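PDB 6Y9I: major Capsid Protein VP1 from Chimpanzee polyomavirus Bob, which assembles as pentamers that build the outer shell of the polyomavirus capsid and probably engages glycan receptors on the host cell. Local coordinates for residues E148-A151 against L152-Y155; V48-H51 against A52-Y55; N58-S61 against I62-P65. All blocks are in the same frame, centred on the assembly; numbering follows the deposited sequence.

Interaction 1: E148-A151 against L152-Y155; sequences ESNA and LTKY
Y155 and E148 meet from opposite directions across a short loop, the phenol hydroxyl of one running into the carboxylate of the other. Y155 OH donates to E148 OE1 over only 2.5 Å, a short bond that uses the syn lone pair of the oxygen, the side facing OE2. The carboxylate approaches the ring at its edge, with the two planes turned 60° apart. The glutamate gets there because its chain bends about the CB-CG bond (chi2 -72°), which folds the acid back toward the tyrosine.

Between these two ends the backbone makes a type I beta turn from N150 to T153, closed by T153 N donating to N150 O at 3.1 Å, with the donor lifted well out of the carbonyl plane. T153 CG2 lies 3.6 Å above one face of the Y155 ring, toward its rim, so the methyl packs against that face. A water sits between the glutamate and the turn: it donates to E148 OE1 and to T153 OG1 (2.8 Å) and accepts from N150 N. This gives E148 OE1 a second donor besides the tyrosine. E201 brings another carboxylate close to E148 OE2, which would tend to favour protonation of one of the two acids, while the donors on OE1 offset this. A further water, 2.6 Å from A151 O, bridges that atom and T153 O and lies between the turn and the tyrosine ring.

The loose side is the corner of the turn, where L152 is exposed. N150 instead turns to the second subunit, where its OD1 accepts from L110 N. The whole turn lies in the loop between strand 142-146 and helix 166-170, with H165 stacked on the Y155 ring.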
# COMPACT_ATOMS: atom_id res chain seq x y z
N GLU A 148 9.42 17.96 21.45
CA GLU A 148 8.50 19.04 21.04
C GLU A 148 8.68 19.22 19.54
O GLU A 148 9.85 19.21 19.10
CB GLU A 148 8.80 20.35 21.78
CG GLU A 148 8.59 20.28 23.28
CD GLU A 148 7.14 20.23 23.68
OE1 GLU A 148 6.28 20.69 22.89
OE2 GLU A 148 6.86 19.76 24.79
N SER A 149 7.59 19.39 18.79
CA SER A 149 7.65 19.88 17.39
C SER A 149 8.08 21.36 17.41
O SER A 149 8.93 21.75 16.58
CB SER A 149 6.32 19.67 16.72
OG SER A 149 5.26 20.10 17.58
N ASN A 150 7.56 22.15 18.35
CA ASN A 150 7.93 23.58 18.57
C ASN A 150 8.32 23.75 20.05
O ASN A 150 7.43 23.79 20.91
CB ASN A 150 6.82 24.57 18.21
CG ASN A 150 6.34 24.51 16.77
OD1 ASN A 150 5.13 24.55 16.52
ND2 ASN A 150 7.26 24.48 15.83
N ALA A 151 9.62 23.83 20.33
CA ALA A 151 10.10 23.84 21.73
C ALA A 151 9.44 25.01 22.50
O ALA A 151 9.23 24.83 23.71
CB ALA A 151 11.60 23.90 21.76
N LEU A 152 9.05 26.11 21.84
CA LEU A 152 8.57 27.32 22.56
C LEU A 152 7.03 27.42 22.56
O LEU A 152 6.49 28.51 22.89
CB LEU A 152 9.23 28.55 21.95
CG LEU A 152 10.74 28.68 22.20
CD1 LEU A 152 11.24 30.07 21.85
CD2 LEU A 152 11.12 28.33 23.64
N THR A 153 6.33 26.33 22.26
CA THR A 153 4.86 26.26 22.36
C THR A 153 4.49 26.70 23.76
O THR A 153 5.15 26.21 24.71
CB THR A 153 4.30 24.84 22.16
OG1 THR A 153 4.65 24.47 20.84
CG2 THR A 153 2.80 24.77 22.32
N LYS A 154 3.46 27.54 23.88
CA LYS A 154 2.95 28.00 25.19
C LYS A 154 1.90 27.00 25.67
O LYS A 154 0.86 26.84 24.98
CB LYS A 154 2.37 29.40 25.08
CG LYS A 154 3.40 30.46 24.72
CD LYS A 154 2.81 31.84 24.65
CE LYS A 154 3.80 32.85 24.08
NZ LYS A 154 3.92 32.73 22.61
N TYR A 155 2.15 26.37 26.82
CA TYR A 155 1.20 25.44 27.46
C TYR A 155 0.58 26.09 28.69
O TYR A 155 1.31 26.65 29.49
CB TYR A 155 1.88 24.14 27.86
CG TYR A 155 2.43 23.37 26.69
CD1 TYR A 155 1.57 22.73 25.81
CD2 TYR A 155 3.79 23.27 26.47
CE1 TYR A 155 2.06 22.02 24.73
CE2 TYR A 155 4.30 22.55 25.40
CZ TYR A 155 3.43 21.91 24.53
OH TYR A 155 3.90 21.24 23.44
O HOH W 1 5.26 21.78 20.36
O HOH W 2 3.14 25.24 18.73
O HOH W 3 7.31 24.76 25.46

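Interaction 2: V48-H51 against A52-Y55; sequences VIHH and ADGY
This is a local turn contact in which D53 holds H50: a type I beta turn from H50 to D53, in the long loop between strands 8-26 and 68-73 of the VP1 beta-sandwich. The turn is closed by D53 N donating to H50 O at 3.1 Å. The aspartate side chain reinforces it by a His-carboxylate hydrogen bond, and D53 OD2 accepts from both the backbone and the ring of the same histidine. H50 N reaches D53 OD2 at 2.9 Å from well above the carboxylate plane, and H50 ND1 comes from the same face but closer to that plane, on the syn side. The histidine CG sits beside its own backbone N (chi1 -42°), which brings ND1 and N round to one oxygen. N57 ND2 serves OD1, so this buried carboxylate is well supplied with donors.

At the corner of the turn, H51 lays one face of its ring over A52 N, while its ND1 bonds to G122 O of the second subunit. The H50 bond is nearly coplanar with the imidazole: D53 OD2 lies 2.8 Å from H50 ND1 and just 8° out of the ring plane.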
# COMPACT_ATOMS: atom_id res chain seq x y z
N VAL A 48 -11.51 21.97 20.25
CA VAL A 48 -11.17 22.54 18.92
C VAL A 48 -9.73 23.08 18.95
O VAL A 48 -9.34 23.65 19.98
CB VAL A 48 -12.20 23.61 18.54
CG1 VAL A 48 -11.85 24.22 17.21
CG2 VAL A 48 -13.61 23.06 18.52
N ILE A 49 -8.99 22.92 17.85
CA ILE A 49 -7.60 23.43 17.68
C ILE A 49 -7.54 24.35 16.45
O ILE A 49 -8.00 23.96 15.34
CB ILE A 49 -6.60 22.28 17.56
CG1 ILE A 49 -6.74 21.27 18.70
CG2 ILE A 49 -5.20 22.82 17.47
CD1 ILE A 49 -6.31 19.89 18.31
N HIS A 50 -6.94 25.51 16.65
CA HIS A 50 -6.68 26.54 15.62
C HIS A 50 -5.16 26.67 15.46
O HIS A 50 -4.45 26.38 16.42
CB HIS A 50 -7.30 27.88 16.03
CG HIS A 50 -8.65 27.77 16.63
ND1 HIS A 50 -8.84 27.43 17.96
CD2 HIS A 50 -9.88 28.00 16.11
CE1 HIS A 50 -10.14 27.43 18.23
NE2 HIS A 50 -10.81 27.78 17.10
N HIS A 51 -4.72 27.14 14.30
CA HIS A 51 -3.29 27.19 13.88
C HIS A 51 -2.42 27.97 14.88
O HIS A 51 -1.26 27.61 14.98
CB HIS A 51 -3.18 27.77 12.47
CG HIS A 51 -3.61 29.19 12.37
ND1 HIS A 51 -4.94 29.54 12.22
CD2 HIS A 51 -2.90 30.34 12.38
CE1 HIS A 51 -5.03 30.86 12.16
NE2 HIS A 51 -3.80 31.37 12.26
N ALA A 52 -2.94 29.01 15.55
CA ALA A 52 -2.15 29.91 16.42
C ALA A 52 -2.35 29.55 17.90
O ALA A 52 -1.84 30.29 18.76
CB ALA A 52 -2.51 31.35 16.15
N ASP A 53 -3.08 28.48 18.19
CA ASP A 53 -3.14 27.92 19.56
C ASP A 53 -1.71 27.53 19.97
O ASP A 53 -0.98 26.98 19.16
CB ASP A 53 -4.20 26.82 19.64
CG ASP A 53 -5.63 27.34 19.50
OD1 ASP A 53 -5.84 28.60 19.55
OD2 ASP A 53 -6.53 26.50 19.34
N GLY A 54 -1.30 27.88 21.20
CA GLY A 54 0.07 27.69 21.70
C GLY A 54 0.99 28.83 21.28
O GLY A 54 2.16 28.81 21.66
N TYR A 55 0.50 29.80 20.51
CA TYR A 55 1.26 31.01 20.14
C TYR A 55 0.49 32.27 20.57
O TYR A 55 1.10 33.06 21.32
CB TYR A 55 1.60 31.07 18.65
CG TYR A 55 2.44 32.28 18.33
CD1 TYR A 55 3.73 32.39 18.82
CD2 TYR A 55 1.92 33.34 17.60
CE1 TYR A 55 4.50 33.51 18.57
CE2 TYR A 55 2.68 34.47 17.33
CZ TYR A 55 3.97 34.55 17.83
OH TYR A 55 4.73 35.65 17.55

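Interaction 3: N58-S61 against I62-P65; sequences NLLS and IQMP
Q63 reaches back along the 3-10 turn it belongs to and accepts the backbone N-H of L60 with its amide oxygen. Its CB starts 3.4 Å from L60 O, the carbonyl that also accepts from Q63 N at 2.9 Å. CG stands beside the backbone N, anti to the carbonyl carbon (chi1 -61°), and the chain is extended beyond it. CD then comes near both L60 N and the L59 CD1 methyl. At the tip, Q63 OE1 accepts from L60 N at 2.9 Å. That bond is almost straight, 175° at the hydrogen, and the donor lies in the plane of the amide carbonyl. Q63 OE1 also touches L59 CD1 at 3.6 Å. The other tip atom, NE2, faces away from this segment and donates to D53 OD2 and V48 O.

The turn itself is a short 3-10 segment, and M64 N closes its next step by donating to S61 O at 3.1 Å. On one side, M64 crosses L59, with SD 3.7 Å from L59 CD2 and the terminal methyl brought to the same leucine branch by the bend at chi3. L60 and I62 lie side by side on a more exposed flank, where L60 CB meets I62 CG1 at 3.9 Å. The S61 hydroxyl is hydrogen-bonded to that of T163.

A single glutamine amide thus uses both ends: its oxygen satisfies the L60 N-H and its nitrogen serves two acceptors. With three bonds on the amide, its flip and rotation are fixed, and the 3-10 turn is held to the earlier part of the same loop, 48-55.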
# COMPACT_ATOMS: atom_id res chain seq x y z
N ASN A 58 -2.39 30.05 25.35
CA ASN A 58 -1.81 28.83 25.94
C ASN A 58 -2.59 27.64 25.41
O ASN A 58 -3.80 27.66 25.50
CB ASN A 58 -1.88 28.82 27.47
CG ASN A 58 -1.01 29.88 28.08
OD1 ASN A 58 0.08 30.14 27.58
ND2 ASN A 58 -1.50 30.49 29.15
N LEU A 59 -1.90 26.62 24.92
CA LEU A 59 -2.52 25.34 24.49
C LEU A 59 -3.03 24.62 25.74
O LEU A 59 -2.25 24.49 26.69
CB LEU A 59 -1.47 24.53 23.75
CG LEU A 59 -1.99 23.40 22.88
CD1 LEU A 59 -2.70 23.94 21.65
CD2 LEU A 59 -0.85 22.48 22.48
N LEU A 60 -4.30 24.21 25.75
CA LEU A 60 -4.94 23.53 26.90
C LEU A 60 -4.77 22.01 26.79
O LEU A 60 -4.74 21.49 25.65
CB LEU A 60 -6.42 23.88 26.91
CG LEU A 60 -6.77 25.35 26.87
CD1 LEU A 60 -8.27 25.53 26.69
CD2 LEU A 60 -6.29 26.03 28.14
N SER A 61 -4.79 21.33 27.92
CA SER A 61 -4.73 19.84 28.01
C SER A 61 -5.85 19.23 27.17
O SER A 61 -5.61 18.18 26.55
CB SER A 61 -4.76 19.38 29.45
OG SER A 61 -3.51 19.68 30.05
N ILE A 62 -7.03 19.88 27.13
CA ILE A 62 -8.24 19.34 26.44
C ILE A 62 -8.04 19.41 24.90
O ILE A 62 -8.82 18.72 24.21
CB ILE A 62 -9.54 20.01 26.93
CG1 ILE A 62 -9.52 21.53 26.77
CG2 ILE A 62 -9.86 19.61 28.37
CD1 ILE A 62 -10.87 22.21 26.93
N GLN A 63 -7.00 20.11 24.40
CA GLN A 63 -6.65 20.19 22.94
C GLN A 63 -5.53 19.21 22.57
O GLN A 63 -5.05 19.29 21.39
CB GLN A 63 -6.16 21.60 22.56
CG GLN A 63 -7.20 22.67 22.78
CD GLN A 63 -6.63 24.04 22.51
OE1 GLN A 63 -5.84 24.56 23.30
NE2 GLN A 63 -6.97 24.58 21.36
N MET A 64 -5.09 18.36 23.50
CA MET A 64 -3.87 17.51 23.31
C MET A 64 -4.24 16.06 23.58
O MET A 64 -4.49 15.67 24.73
CB MET A 64 -2.73 17.95 24.21
CG MET A 64 -2.40 19.41 24.08
SD MET A 64 -0.99 19.84 25.12
CE MET A 64 0.34 19.23 24.09
N PRO A 65 -4.43 15.25 22.52
CA PRO A 65 -4.71 13.82 22.72
C PRO A 65 -3.60 13.18 23.55
O PRO A 65 -2.42 13.53 23.40
CB PRO A 65 -4.82 13.28 21.28
CG PRO A 65 -5.23 14.50 20.47
CD PRO A 65 -4.51 15.65 21.11

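How the interactions relate
From the N terminus, interaction 2 comes first, then interaction 3 a few residues on, both in the loop between strands 8-26 and 68-73; interaction 1 follows much later, after strand 142-146. Each closes its own small turn, and all three run in series, without nesting or crossing. They nevertheless touch in space. Q63 joins 62-65 back to 48-55, and I49 packs on the Q63 carbonyl. K154 joins the later loop to both earlier ones, its backbone N to G54 O and its O to L59 N, while Y155 packs on L59 and M64. Together they tie two loops far apart in sequence into one patch beside the second subunit.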